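2-oxoglutarate-dependent dioxygenase DAO (PDB 6KUN) probably oxidises the auxin indole-3-acetic acid irreversibly to inactive 2-oxoindole-3-acetic acid, as an iron(II)- and 2-oxoglutarate-dependent dioxygenase. Local coordinates at residues P5-R10 against A22-A27; A29-F34 against L191-P196; F146-C151 against A251-T256; N224-N229 against G266-R271. One frame throughout, in Å; residues are numbered along the deposited sequence.

Contact 1 of 4, residues P5-R10 against A22-A27; sequences PAIDLR and ARLRDA
The guanidinium of R23, on helix 18-30, clasps the backbone carbonyl of A6 in strand 6-8, fastening the helix to the first strand of a beta-alpha-beta unit completed by strand 33-37. Both terminal nitrogens converge on the one oxygen: R23 NH1 donates to A6 O over 2.9 Å, and NH2 donates to the same acceptor at an equal distance. A6 O lies near the guanidinium plane, whereas the carbonyl is met unevenly, with NH1 close to its plane and NH2 well above it. The two bonds fix how the flat group is turned, and CD1 of I7 rests on one of its faces, toward the rim.

That methyl also fills the angle between the arginine stem and the helix backbone, 3.8 Å from R23 CB and 3.6 Å from L24 N. I7 has CG1 opposite its carbonyl carbon (chi1 -60°), which sends the CG1 branch toward the helix, and a bend at chi3 (54°) turns the R23 chain back to the strand. One turn on from R23, the helix is touched again where P5 CG meets A27 CB at 3.6 Å. Farther out, F34 of strand 33-37 packs against I7 and L24. E20 steadies both arginine and strand with one carboxylate, its OE2 in a salt bridge with R23 NH1 and its OE1 accepting from the backbone N of D8.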
loop_
_atom_site.group_PDB
_atom_site.type_symbol
_atom_site.label_atom_id
_atom_site.label_comp_id
_atom_site.label_asym_id
_atom_site.label_seq_id
_atom_site.Cartn_x
_atom_site.Cartn_y
_atom_site.Cartn_z
ATOM N N PRO B 5 -11.378 -14.277 -11.183
ATOM C CA PRO B 5 -12.649 -13.612 -10.889
ATOM C C PRO B 5 -12.574 -12.910 -9.550
ATOM O O PRO B 5 -11.909 -13.392 -8.625
ATOM C CB PRO B 5 -13.676 -14.758 -10.843
ATOM C CG PRO B 5 -12.987 -15.942 -11.335
ATOM C CD PRO B 5 -11.514 -15.740 -11.157
ATOM N N ALA B 6 -13.278 -11.776 -9.464
ATOM C CA ALA B 6 -13.408 -10.988 -8.238
ATOM C C ALA B 6 -14.849 -11.092 -7.751
ATOM O O ALA B 6 -15.783 -10.898 -8.531
ATOM C CB ALA B 6 -13.020 -9.522 -8.480
ATOM N N ILE B 7 -15.015 -11.417 -6.473
ATOM C CA ILE B 7 -16.310 -11.654 -5.853
ATOM C C ILE B 7 -16.517 -10.618 -4.767
ATOM O O ILE B 7 -15.663 -10.458 -3.889
ATOM C CB ILE B 7 -16.398 -13.082 -5.252
ATOM C CG1 ILE B 7 -16.197 -14.149 -6.335
ATOM C CG2 ILE B 7 -17.738 -13.296 -4.523
ATOM C CD1 ILE B 7 -17.223 -14.086 -7.457
ATOM N N ASP B 8 -17.649 -9.942 -4.801
ATOM C CA ASP B 8 -17.981 -8.979 -3.749
ATOM C C ASP B 8 -18.853 -9.668 -2.703
ATOM O O ASP B 8 -19.985 -10.077 -2.998
ATOM C CB ASP B 8 -18.682 -7.743 -4.322
ATOM C CG ASP B 8 -18.983 -6.709 -3.260
ATOM O OD1 ASP B 8 -19.624 -7.053 -2.254
ATOM O OD2 ASP B 8 -18.560 -5.549 -3.420
ATOM N N LEU B 9 -18.319 -9.796 -1.486
ATOM C CA LEU B 9 -18.929 -10.631 -0.465
ATOM C C LEU B 9 -20.172 -9.981 0.114
ATOM O O LEU B 9 -21.080 -10.684 0.573
ATOM C CB LEU B 9 -17.955 -10.883 0.689
ATOM C CG LEU B 9 -16.773 -11.811 0.468
ATOM C CD1 LEU B 9 -15.919 -11.948 1.753
ATOM C CD2 LEU B 9 -17.292 -13.145 0.042
ATOM N N ARG B 10 -20.217 -8.640 0.158
ATOM C CA ARG B 10 -21.440 -7.981 0.609
ATOM C C ARG B 10 -22.560 -8.258 -0.392
ATOM O O ARG B 10 -23.711 -8.493 -0.017
ATOM C CB ARG B 10 -21.197 -6.485 0.792
ATOM C CG ARG B 10 -19.811 -6.142 1.351
ATOM C CD ARG B 10 -19.528 -4.631 1.516
ATOM N NE ARG B 10 -18.936 -4.027 0.317
ATOM C CZ ARG B 10 -17.914 -3.163 0.316
ATOM N NH1 ARG B 10 -17.320 -2.799 1.459
ATOM N NH2 ARG B 10 -17.459 -2.694 -0.835
ATOM N N ALA B 22 -23.445 -17.329 -7.863
ATOM C CA ALA B 22 -23.147 -18.256 -8.927
ATOM C C ALA B 22 -21.781 -17.975 -9.526
ATOM O O ALA B 22 -21.104 -18.903 -9.980
ATOM C CB ALA B 22 -24.207 -18.175 -10.018
ATOM N N ARG B 23 -21.354 -16.716 -9.552
ATOM C CA ARG B 23 -19.991 -16.430 -9.983
ATOM C C ARG B 23 -18.995 -17.036 -9.013
ATOM O O ARG B 23 -17.939 -17.524 -9.426
ATOM C CB ARG B 23 -19.764 -14.921 -10.103
ATOM C CG ARG B 23 -20.495 -14.301 -11.303
ATOM C CD ARG B 23 -20.054 -12.861 -11.561
ATOM N NE ARG B 23 -18.613 -12.768 -11.694
ATOM C CZ ARG B 23 -17.823 -12.077 -10.872
ATOM N NH1 ARG B 23 -18.329 -11.372 -9.869
ATOM N NH2 ARG B 23 -16.539 -12.091 -11.083
ATOM N N LEU B 24 -19.309 -16.974 -7.718
ATOM C CA LEU B 24 -18.462 -17.575 -6.690
ATOM C C LEU B 24 -18.305 -19.069 -6.926
ATOM O O LEU B 24 -17.191 -19.589 -6.955
ATOM C CB LEU B 24 -19.073 -17.322 -5.302
ATOM C CG LEU B 24 -18.404 -18.056 -4.130
ATOM C CD1 LEU B 24 -16.939 -17.814 -4.175
ATOM C CD2 LEU B 24 -18.991 -17.576 -2.812
ATOM N N ARG B 25 -19.427 -19.773 -7.127
ATOM C CA ARG B 25 -19.347 -21.228 -7.274
ATOM C C ARG B 25 -18.576 -21.576 -8.533
ATOM O O ARG B 25 -17.725 -22.484 -8.537
ATOM C CB ARG B 25 -20.742 -21.841 -7.297
ATOM C CG ARG B 25 -20.719 -23.396 -7.447
ATOM C CD ARG B 25 -22.013 -23.957 -8.109
ATOM N NE ARG B 25 -23.125 -23.261 -7.510
ATOM C CZ ARG B 25 -23.979 -22.480 -8.150
ATOM N NH1 ARG B 25 -23.930 -22.300 -9.481
ATOM N NH2 ARG B 25 -24.907 -21.865 -7.439
ATOM N N ASP B 26 -18.811 -20.809 -9.596
ATOM C CA ASP B 26 -18.145 -21.076 -10.849
ATOM C C ASP B 26 -16.644 -20.873 -10.738
ATOM O O ASP B 26 -15.855 -21.666 -11.270
ATOM C CB ASP B 26 -18.737 -20.174 -11.930
ATOM C CG ASP B 26 -18.280 -20.558 -13.288
ATOM O OD1 ASP B 26 -18.700 -21.642 -13.757
ATOM O OD2 ASP B 26 -17.485 -19.794 -13.871
ATOM N N ALA B 27 -16.220 -19.858 -10.009
ATOM C CA ALA B 27 -14.788 -19.656 -9.797
ATOM C C ALA B 27 -14.191 -20.803 -8.996
ATOM O O ALA B 27 -13.120 -21.299 -9.332
ATOM C CB ALA B 27 -14.546 -18.325 -9.093
#

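Contact 2 of 4, residues A29-F34 against L191-P196; sequences ARLGCF and LEVLDP
L31, C33, V193 and P196 meet through apolar side chains, joining the turn between helix 18-30 and strand 33-37 to strand 191-194 of the four-stranded sheet in the jelly-roll core. L31 CD2 packs on three residues of the other segment: it lies 4.0 Å from V193 CG2, 3.8 Å from P196 CD and 3.9 Å from D195 CA, and the leucine crosses the proline ring at about a right angle. V193 divides its two branches between partners: CG2 goes to the leucine, while CG1 faces C33 SG at 4.0 Å. The sulfur stands anti to the backbone N (chi1 -177°), which carries it over toward the valine. P5 also touches L31, extending the apolar patch toward strand 6-8.

Backbone hydrogen bonding holds each side in its own sheet: F34 pairs with V213, and V193 with V202. G32 leaves the helix with positive phi and bonds to V215. The polar ends are likewise engaged locally, D195 OD1 with the backbone N of A197 and R30 NH1 in a salt bridge with D26.

V193 also packs on H232, a predicted iron ligand, and its side chain lies about 9 Å from the bound 2-oxoglutarate. With dispersion and shape doing the joining, the chemistry implies an apolar seam between two sheets, of which V193 probably forms second-shell packing behind H232.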
loop_
_atom_site.group_PDB
_atom_site.type_symbol
_atom_site.label_atom_id
_atom_site.label_comp_id
_atom_site.label_asym_id
_atom_site.label_seq_id
_atom_site.Cartn_x
_atom_site.Cartn_y
_atom_site.Cartn_z
ATOM N N ALA B 29 -15.339 -23.881 -8.822
ATOM C CA ALA B 29 -15.422 -25.150 -9.521
ATOM C C ALA B 29 -14.422 -25.226 -10.672
ATOM O O ALA B 29 -13.841 -26.281 -10.938
ATOM C CB ALA B 29 -16.843 -25.363 -10.041
ATOM N N ARG B 30 -14.218 -24.117 -11.371
ATOM C CA ARG B 30 -13.401 -24.158 -12.562
ATOM C C ARG B 30 -11.967 -23.785 -12.283
ATOM O O ARG B 30 -11.092 -24.334 -12.944
ATOM C CB ARG B 30 -13.983 -23.232 -13.640
ATOM C CG ARG B 30 -15.241 -23.796 -14.267
ATOM C CD ARG B 30 -16.133 -22.716 -14.783
ATOM N NE ARG B 30 -15.392 -21.712 -15.538
ATOM C CZ ARG B 30 -15.966 -20.728 -16.226
ATOM N NH1 ARG B 30 -17.292 -20.633 -16.263
ATOM N NH2 ARG B 30 -15.222 -19.846 -16.880
ATOM N N LEU B 31 -11.710 -22.852 -11.357
ATOM C CA LEU B 31 -10.365 -22.359 -11.053
ATOM C C LEU B 31 -9.865 -22.720 -9.660
ATOM O O LEU B 31 -8.654 -22.892 -9.472
ATOM C CB LEU B 31 -10.331 -20.829 -11.157
ATOM C CG LEU B 31 -9.094 -20.135 -11.732
ATOM C CD1 LEU B 31 -9.075 -18.665 -11.329
ATOM C CD2 LEU B 31 -7.794 -20.739 -11.375
ATOM N N GLY B 32 -10.748 -22.783 -8.665
ATOM C CA GLY B 32 -10.285 -22.962 -7.294
ATOM C C GLY B 32 -9.674 -21.748 -6.653
ATOM O O GLY B 32 -9.058 -21.888 -5.589
ATOM N N CYS B 33 -9.849 -20.564 -7.245
ATOM C CA CYS B 33 -9.152 -19.355 -6.841
ATOM C C CYS B 33 -10.006 -18.161 -7.231
ATOM O O CYS B 33 -10.610 -18.154 -8.304
ATOM C CB CYS B 33 -7.779 -19.193 -7.515
ATOM S SG CYS B 33 -6.773 -17.711 -6.986
ATOM N N PHE B 34 -10.099 -17.184 -6.347
ATOM C CA PHE B 34 -10.833 -15.963 -6.622
ATOM C C PHE B 34 -10.370 -14.871 -5.672
ATOM O O PHE B 34 -9.791 -15.143 -4.611
ATOM C CB PHE B 34 -12.350 -16.175 -6.526
ATOM C CG PHE B 34 -12.857 -16.657 -5.183
ATOM C CD1 PHE B 34 -12.834 -18.000 -4.850
ATOM C CD2 PHE B 34 -13.437 -15.771 -4.278
ATOM C CE1 PHE B 34 -13.324 -18.462 -3.647
ATOM C CE2 PHE B 34 -13.937 -16.258 -3.030
ATOM C CZ PHE B 34 -13.874 -17.589 -2.739
ATOM N N LEU B 191 2.681 -14.720 -6.989
ATOM C CA LEU B 191 1.752 -15.840 -6.879
ATOM C C LEU B 191 1.214 -16.178 -8.256
ATOM O O LEU B 191 0.812 -15.296 -9.021
ATOM C CB LEU B 191 0.596 -15.528 -5.928
ATOM C CG LEU B 191 -0.427 -16.658 -5.748
ATOM C CD1 LEU B 191 0.100 -17.935 -5.120
ATOM C CD2 LEU B 191 -1.611 -16.151 -4.936
ATOM N N GLU B 192 1.201 -17.469 -8.567
ATOM C CA GLU B 192 0.686 -17.951 -9.838
ATOM C C GLU B 192 -0.168 -19.176 -9.537
ATOM O O GLU B 192 0.149 -19.962 -8.630
ATOM C CB GLU B 192 1.837 -18.302 -10.784
ATOM C CG GLU B 192 2.731 -17.110 -11.204
ATOM C CD GLU B 192 3.810 -17.542 -12.185
ATOM O OE1 GLU B 192 3.999 -18.766 -12.352
ATOM O OE2 GLU B 192 4.466 -16.661 -12.789
ATOM N N VAL B 193 -1.256 -19.305 -10.256
ATOM C CA VAL B 193 -2.139 -20.463 -10.126
ATOM C C VAL B 193 -2.269 -21.156 -11.476
ATOM O O VAL B 193 -2.255 -20.524 -12.536
ATOM C CB VAL B 193 -3.533 -20.059 -9.604
ATOM C CG1 VAL B 193 -3.406 -19.384 -8.227
ATOM C CG2 VAL B 193 -4.188 -19.145 -10.604
ATOM N N LEU B 194 -2.403 -22.471 -11.416
ATOM C CA LEU B 194 -2.624 -23.295 -12.593
ATOM C C LEU B 194 -4.090 -23.224 -12.970
ATOM O O LEU B 194 -4.920 -23.942 -12.406
ATOM C CB LEU B 194 -2.219 -24.733 -12.302
ATOM C CG LEU B 194 -2.049 -25.612 -13.531
ATOM C CD1 LEU B 194 -3.246 -25.602 -14.434
ATOM C CD2 LEU B 194 -0.834 -25.118 -14.294
ATOM N N ASP B 195 -4.397 -22.348 -13.938
ATOM C CA ASP B 195 -5.752 -22.111 -14.388
ATOM C C ASP B 195 -6.216 -23.338 -15.168
ATOM O O ASP B 195 -5.611 -23.683 -16.196
ATOM C CB ASP B 195 -5.753 -20.821 -15.220
ATOM C CG ASP B 195 -7.161 -20.362 -15.584
ATOM O OD1 ASP B 195 -7.976 -21.234 -15.943
ATOM O OD2 ASP B 195 -7.441 -19.146 -15.485
ATOM N N PRO B 196 -7.234 -24.064 -14.691
ATOM C CA PRO B 196 -7.699 -25.235 -15.452
ATOM C C PRO B 196 -7.929 -24.958 -16.921
ATOM O O PRO B 196 -7.489 -25.750 -17.756
ATOM C CB PRO B 196 -8.984 -25.623 -14.699
ATOM C CG PRO B 196 -8.632 -25.280 -13.269
ATOM C CD PRO B 196 -7.996 -23.914 -13.435
#

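Contact 3 of 4, residues F146-C151 against A251-T256; sequences FQDWPC and APKDDT
The indole of W149 is sandwiched: the A251-P252 backbone and the P252 ring cover one face, F146 CD1 lies over the centre of the other, and D148 OD1 sits in plane at the edge. P252 CA stands 3.5 Å from the centroid of the five-membered ring, a CH-pi contact only 2° off the ring normal, while CG reaches W149 CZ2 at 3.5 Å. W149 CG points away from the carbonyl carbon (chi1 -74°), laying the indole along the A251-P252 bond. F178 meets the indole edge-to-face.

P150 continues the packing, its CD 3.2 Å from A251 O and 3.8 Å from K253 CA. On the exposed side, D148 OD2 touches K253 CB at 3.2 Å, but the charged ends remain apart, 6.1 Å from D148 OD2 to K253 NZ. A water links the D148 carboxylate to the K253 backbone, donating to D148 OD1 and accepting from K253 N.

Each segment contains a type I turn, F146-W149 and P252-D255, the second overlapped by an Asx turn at D254. This Trp-Pro packing of two turns joins the entry to strand 151-158 with the exit of strand 242-249, neighbours in the main sheet of the jelly-roll fold.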
loop_
_atom_site.group_PDB
_atom_site.type_symbol
_atom_site.label_atom_id
_atom_site.label_comp_id
_atom_site.label_asym_id
_atom_site.label_seq_id
_atom_site.Cartn_x
_atom_site.Cartn_y
_atom_site.Cartn_z
ATOM N N PHE B 146 -18.815 -23.232 10.254
ATOM C CA PHE B 146 -17.368 -23.360 10.159
ATOM C C PHE B 146 -16.649 -22.649 11.307
ATOM O O PHE B 146 -15.410 -22.729 11.420
ATOM C CB PHE B 146 -16.906 -22.773 8.824
ATOM C CG PHE B 146 -17.372 -23.531 7.618
ATOM C CD1 PHE B 146 -16.692 -24.636 7.175
ATOM C CD2 PHE B 146 -18.487 -23.096 6.896
ATOM C CE1 PHE B 146 -17.105 -25.315 6.002
ATOM C CE2 PHE B 146 -18.909 -23.792 5.741
ATOM C CZ PHE B 146 -18.205 -24.895 5.312
ATOM N N GLN B 147 -17.404 -21.996 12.188
ATOM C CA GLN B 147 -16.814 -21.164 13.234
ATOM C C GLN B 147 -15.744 -21.894 14.053
ATOM O O GLN B 147 -14.784 -21.262 14.512
ATOM C CB GLN B 147 -17.933 -20.651 14.147
ATOM C CG GLN B 147 -17.469 -19.741 15.255
ATOM C CD GLN B 147 -16.807 -18.478 14.738
ATOM O OE1 GLN B 147 -17.073 -18.026 13.628
ATOM N NE2 GLN B 147 -15.924 -17.905 15.551
ATOM N N ASP B 148 -15.863 -23.208 14.249
ATOM C CA ASP B 148 -14.949 -23.864 15.179
ATOM C C ASP B 148 -13.970 -24.807 14.487
ATOM O O ASP B 148 -13.227 -25.545 15.151
ATOM C CB ASP B 148 -15.739 -24.613 16.253
ATOM C CG ASP B 148 -16.259 -25.939 15.770
ATOM O OD1 ASP B 148 -16.736 -26.028 14.627
ATOM O OD2 ASP B 148 -16.180 -26.907 16.558
ATOM N N TRP B 149 -13.957 -24.817 13.156
ATOM C CA TRP B 149 -12.952 -25.581 12.445
ATOM C C TRP B 149 -11.560 -25.042 12.802
ATOM O O TRP B 149 -11.330 -23.830 12.705
ATOM C CB TRP B 149 -13.175 -25.479 10.937
ATOM C CG TRP B 149 -14.324 -26.262 10.376
ATOM C CD1 TRP B 149 -15.519 -26.546 10.974
ATOM C CD2 TRP B 149 -14.384 -26.820 9.051
ATOM N NE1 TRP B 149 -16.315 -27.278 10.104
ATOM C CE2 TRP B 149 -15.625 -27.481 8.931
ATOM C CE3 TRP B 149 -13.476 -26.891 7.987
ATOM C CZ2 TRP B 149 -16.000 -28.139 7.776
ATOM C CZ3 TRP B 149 -13.859 -27.571 6.842
ATOM C CH2 TRP B 149 -15.101 -28.168 6.745
ATOM N N PRO B 150 -10.603 -25.904 13.135
ATOM C CA PRO B 150 -9.225 -25.440 13.320
ATOM C C PRO B 150 -8.689 -24.653 12.132
ATOM O O PRO B 150 -8.975 -24.954 10.963
ATOM C CB PRO B 150 -8.449 -26.739 13.545
ATOM C CG PRO B 150 -9.444 -27.601 14.285
ATOM C CD PRO B 150 -10.745 -27.324 13.517
ATOM N N CYS B 151 -7.871 -23.641 12.456
ATOM C CA CYS B 151 -7.268 -22.745 11.471
ATOM C C CYS B 151 -5.801 -22.549 11.799
ATOM O O CYS B 151 -5.386 -22.629 12.960
ATOM C CB CYS B 151 -7.939 -21.360 11.436
ATOM S SG CYS B 151 -9.623 -21.315 10.748
ATOM N N ALA B 251 -10.099 -28.081 8.629
ATOM C CA ALA B 251 -11.042 -29.200 8.577
ATOM C C ALA B 251 -11.958 -29.140 9.782
ATOM O O ALA B 251 -11.753 -28.291 10.647
ATOM C CB ALA B 251 -10.311 -30.541 8.532
ATOM N N PRO B 252 -12.969 -30.000 9.891
ATOM C CA PRO B 252 -13.878 -29.887 11.037
ATOM C C PRO B 252 -13.144 -30.170 12.330
ATOM O O PRO B 252 -12.031 -30.700 12.346
ATOM C CB PRO B 252 -14.967 -30.927 10.742
ATOM C CG PRO B 252 -14.927 -31.106 9.242
ATOM C CD PRO B 252 -13.484 -30.961 8.872
ATOM N N LYS B 253 -13.764 -29.739 13.435
ATOM C CA LYS B 253 -13.171 -29.913 14.762
ATOM C C LYS B 253 -12.956 -31.384 15.115
ATOM O O LYS B 253 -11.960 -31.735 15.763
ATOM C CB LYS B 253 -14.091 -29.247 15.810
ATOM C CG LYS B 253 -13.587 -29.322 17.243
ATOM C CD LYS B 253 -12.274 -28.585 17.376
ATOM C CE LYS B 253 -11.881 -28.381 18.826
ATOM N NZ LYS B 253 -10.588 -27.643 18.924
ATOM N N ASP B 254 -13.887 -32.263 14.732
ATOM C CA ASP B 254 -13.689 -33.704 14.947
ATOM C C ASP B 254 -12.719 -34.310 13.932
ATOM O O ASP B 254 -12.515 -35.517 13.925
ATOM C CB ASP B 254 -15.042 -34.448 14.938
ATOM C CG ASP B 254 -15.745 -34.474 13.560
ATOM O OD1 ASP B 254 -15.136 -34.139 12.520
ATOM O OD2 ASP B 254 -16.940 -34.866 13.523
ATOM N N ASP B 255 -12.104 -33.488 13.092
ATOM C CA ASP B 255 -11.075 -33.869 12.135
ATOM C C ASP B 255 -11.560 -34.774 11.003
ATOM O O ASP B 255 -10.741 -35.216 10.176
ATOM C CB ASP B 255 -9.886 -34.541 12.803
ATOM C CG ASP B 255 -8.577 -34.306 12.058
ATOM O OD1 ASP B 255 -8.295 -33.145 11.696
ATOM O OD2 ASP B 255 -7.818 -35.270 11.843
ATOM N N THR B 256 -12.852 -35.021 10.875
ATOM C CA THR B 256 -13.300 -35.923 9.826
ATOM C C THR B 256 -13.709 -35.179 8.561
ATOM O O THR B 256 -14.546 -34.280 8.615
ATOM C CB THR B 256 -14.492 -36.773 10.293
ATOM O OG1 THR B 256 -14.048 -37.688 11.277
ATOM C CG2 THR B 256 -15.101 -37.541 9.136
HETATM O O HOH W 1 -11.087 -24.741 17.192
HETATM O O HOH W 2 -16.864 -28.763 13.094
#

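Contact 4 of 4, residues N224-N229 against G266-R271; sequences NGRLHN and GEHPRR
N224 and R271 bring two irregular loops together, CA to CA 5.7 Å, at the surface and away from the annotated sites: the loop after helix 217-222, whose end is a Schellman motif with N224 (positive phi) as C-prime residue, and the loop between strands 256-257 and 275-276. With chi1 at -162°, N224 CG lies opposite the backbone N, sending the carboxamide to the 266-271 loop. There OD1 accepts from R271 N at 2.8 Å, in the carbonyl plane and on a lone pair, and ND2 gives a weak bond to P269 O at 3.4 Å. ND2 also donates to the backbone O of L263, so this buried amide is held at both ends.

G225 lies under the R271 guanidinium, its CA 3.6 Å from the plane and offset toward the rim.

R226 extends over H268 and crosses it at about a right angle, with guanidinium and imidazole planes 50° apart. D265 fixes both partners, forming a salt bridge with R226 NH2 and accepting from the backbone N of H268. R226 CZ sits over one face of the imidazole, 3.9 Å above its plane and offset toward the rim, and R226 NH2 comes within 3.1 Å of H268 ND1.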
loop_
_atom_site.group_PDB
_atom_site.type_symbol
_atom_site.label_atom_id
_atom_site.label_comp_id
_atom_site.label_asym_id
_atom_site.label_seq_id
_atom_site.Cartn_x
_atom_site.Cartn_y
_atom_site.Cartn_z
ATOM N N ASN B 224 -17.297 -33.160 -2.650
ATOM C CA ASN B 224 -17.475 -34.309 -3.517
ATOM C C ASN B 224 -16.979 -34.058 -4.923
ATOM O O ASN B 224 -17.626 -34.448 -5.885
ATOM C CB ASN B 224 -18.924 -34.770 -3.574
ATOM C CG ASN B 224 -19.026 -36.176 -4.098
ATOM O OD1 ASN B 224 -18.265 -37.038 -3.694
ATOM N ND2 ASN B 224 -19.894 -36.376 -5.075
ATOM N N GLY B 225 -15.856 -33.378 -5.044
ATOM C CA GLY B 225 -15.288 -33.106 -6.346
ATOM C C GLY B 225 -15.750 -31.829 -7.010
ATOM O O GLY B 225 -15.254 -31.510 -8.089
ATOM N N ARG B 226 -16.664 -31.083 -6.404
ATOM C CA ARG B 226 -17.245 -29.927 -7.066
ATOM C C ARG B 226 -16.396 -28.663 -6.975
ATOM O O ARG B 226 -16.546 -27.747 -7.801
ATOM C CB ARG B 226 -18.632 -29.665 -6.471
ATOM C CG ARG B 226 -19.639 -30.728 -6.826
ATOM C CD ARG B 226 -20.927 -30.575 -6.064
ATOM N NE ARG B 226 -21.823 -31.681 -6.420
ATOM C CZ ARG B 226 -22.496 -31.737 -7.571
ATOM N NH1 ARG B 226 -22.376 -30.752 -8.448
ATOM N NH2 ARG B 226 -23.280 -32.774 -7.834
ATOM N N LEU B 227 -15.520 -28.563 -6.021
ATOM C CA LEU B 227 -14.645 -27.383 -5.895
ATOM C C LEU B 227 -13.214 -27.819 -6.160
ATOM O O LEU B 227 -12.752 -28.813 -5.576
ATOM C CB LEU B 227 -14.755 -26.754 -4.518
ATOM C CG LEU B 227 -16.122 -26.357 -3.974
ATOM C CD1 LEU B 227 -15.986 -25.867 -2.555
ATOM C CD2 LEU B 227 -16.761 -25.322 -4.822
ATOM N N HIS B 228 -12.531 -27.075 -7.021
ATOM C CA HIS B 228 -11.221 -27.449 -7.518
ATOM C C HIS B 228 -10.131 -27.056 -6.523
ATOM O O HIS B 228 -10.014 -25.881 -6.161
ATOM C CB HIS B 228 -10.943 -26.744 -8.850
ATOM C CG HIS B 228 -9.590 -27.043 -9.423
ATOM N ND1 HIS B 228 -9.205 -28.322 -9.775
ATOM C CD2 HIS B 228 -8.524 -26.243 -9.677
ATOM C CE1 HIS B 228 -7.965 -28.289 -10.243
ATOM N NE2 HIS B 228 -7.535 -27.039 -10.213
ATOM N N ASN B 229 -9.300 -28.023 -6.137
ATOM C CA ASN B 229 -8.142 -27.739 -5.297
ATOM C C ASN B 229 -7.020 -27.217 -6.197
ATOM O O ASN B 229 -6.439 -27.959 -6.997
ATOM C CB ASN B 229 -7.713 -28.962 -4.502
ATOM C CG ASN B 229 -7.595 -30.204 -5.327
ATOM O OD1 ASN B 229 -8.341 -30.410 -6.307
ATOM N ND2 ASN B 229 -6.677 -31.073 -4.937
ATOM N N GLY B 266 -27.013 -38.911 -8.732
ATOM C CA GLY B 266 -26.854 -39.924 -9.758
ATOM C C GLY B 266 -25.704 -39.636 -10.704
ATOM O O GLY B 266 -25.002 -40.555 -11.134
ATOM N N GLU B 267 -25.488 -38.357 -11.033
ATOM C CA GLU B 267 -24.458 -37.947 -11.983
ATOM C C GLU B 267 -23.115 -37.619 -11.334
ATOM O O GLU B 267 -22.097 -37.581 -12.035
ATOM C CB GLU B 267 -24.935 -36.716 -12.767
ATOM C CG GLU B 267 -25.289 -36.967 -14.224
ATOM C CD GLU B 267 -24.088 -36.836 -15.141
ATOM O OE1 GLU B 267 -23.596 -35.701 -15.320
ATOM O OE2 GLU B 267 -23.633 -37.874 -15.677
ATOM N N HIS B 268 -23.085 -37.348 -10.029
ATOM C CA HIS B 268 -21.841 -37.125 -9.292
ATOM C C HIS B 268 -21.868 -38.044 -8.072
ATOM O O HIS B 268 -22.306 -37.642 -6.989
ATOM C CB HIS B 268 -21.684 -35.661 -8.885
ATOM C CG HIS B 268 -21.738 -34.699 -10.033
ATOM N ND1 HIS B 268 -22.924 -34.252 -10.573
ATOM C CD2 HIS B 268 -20.753 -34.100 -10.742
ATOM C CE1 HIS B 268 -22.667 -33.420 -11.566
ATOM N NE2 HIS B 268 -21.358 -33.310 -11.689
ATOM N N PRO B 269 -21.442 -39.298 -8.221
ATOM C CA PRO B 269 -21.433 -40.222 -7.073
ATOM C C PRO B 269 -20.248 -39.950 -6.147
ATOM O O PRO B 269 -19.254 -39.337 -6.530
ATOM C CB PRO B 269 -21.304 -41.601 -7.721
ATOM C CG PRO B 269 -20.572 -41.333 -9.006
ATOM C CD PRO B 269 -20.950 -39.932 -9.462
ATOM N N ARG B 270 -20.379 -40.440 -4.928
ATOM C CA ARG B 270 -19.412 -40.182 -3.863
ATOM C C ARG B 270 -17.982 -40.537 -4.259
ATOM O O ARG B 270 -17.656 -41.693 -4.535
ATOM C CB ARG B 270 -19.846 -40.988 -2.656
ATOM C CG ARG B 270 -18.904 -40.845 -1.456
ATOM C CD ARG B 270 -19.696 -40.676 -0.176
ATOM N NE ARG B 270 -18.827 -40.586 0.994
ATOM C CZ ARG B 270 -17.872 -39.672 1.161
ATOM N NH1 ARG B 270 -17.637 -38.762 0.229
ATOM N NH2 ARG B 270 -17.140 -39.679 2.263
ATOM N N ARG B 271 -17.117 -39.523 -4.260
ATOM C CA ARG B 271 -15.787 -39.622 -4.852
ATOM C C ARG B 271 -14.736 -40.170 -3.894
ATOM O O ARG B 271 -13.858 -40.924 -4.314
ATOM C CB ARG B 271 -15.316 -38.245 -5.357
ATOM C CG ARG B 271 -16.119 -37.698 -6.539
ATOM C CD ARG B 271 -15.528 -38.110 -7.879
ATOM N NE ARG B 271 -14.805 -37.018 -8.529
ATOM C CZ ARG B 271 -15.383 -35.921 -9.019
ATOM N NH1 ARG B 271 -16.699 -35.753 -8.912
ATOM N NH2 ARG B 271 -14.645 -34.984 -9.599
#

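Overall arrangement
From the N terminus, contact 1 closes the short loop between strand 6-8 and helix 18-30, before contact 2 opens at the end of that helix. Contact 2 then spans 156 residues to strand 191-194, tying the N-terminal unit to the second sheet. Contact 3 opens inside that span and closes beyond it, so the two cross; it ties the approach to strand 151-158 to the loop after strand 242-249. Contact 4, which crosses contact 3 but follows contact 2 in series, ties the loop after helix 217-222 to that before strand 275-276. Contacts 1 and 2 touch through helix 18-30 and F34, and contacts 2 and 4 through A29, L31 and P196 against R226 and H228.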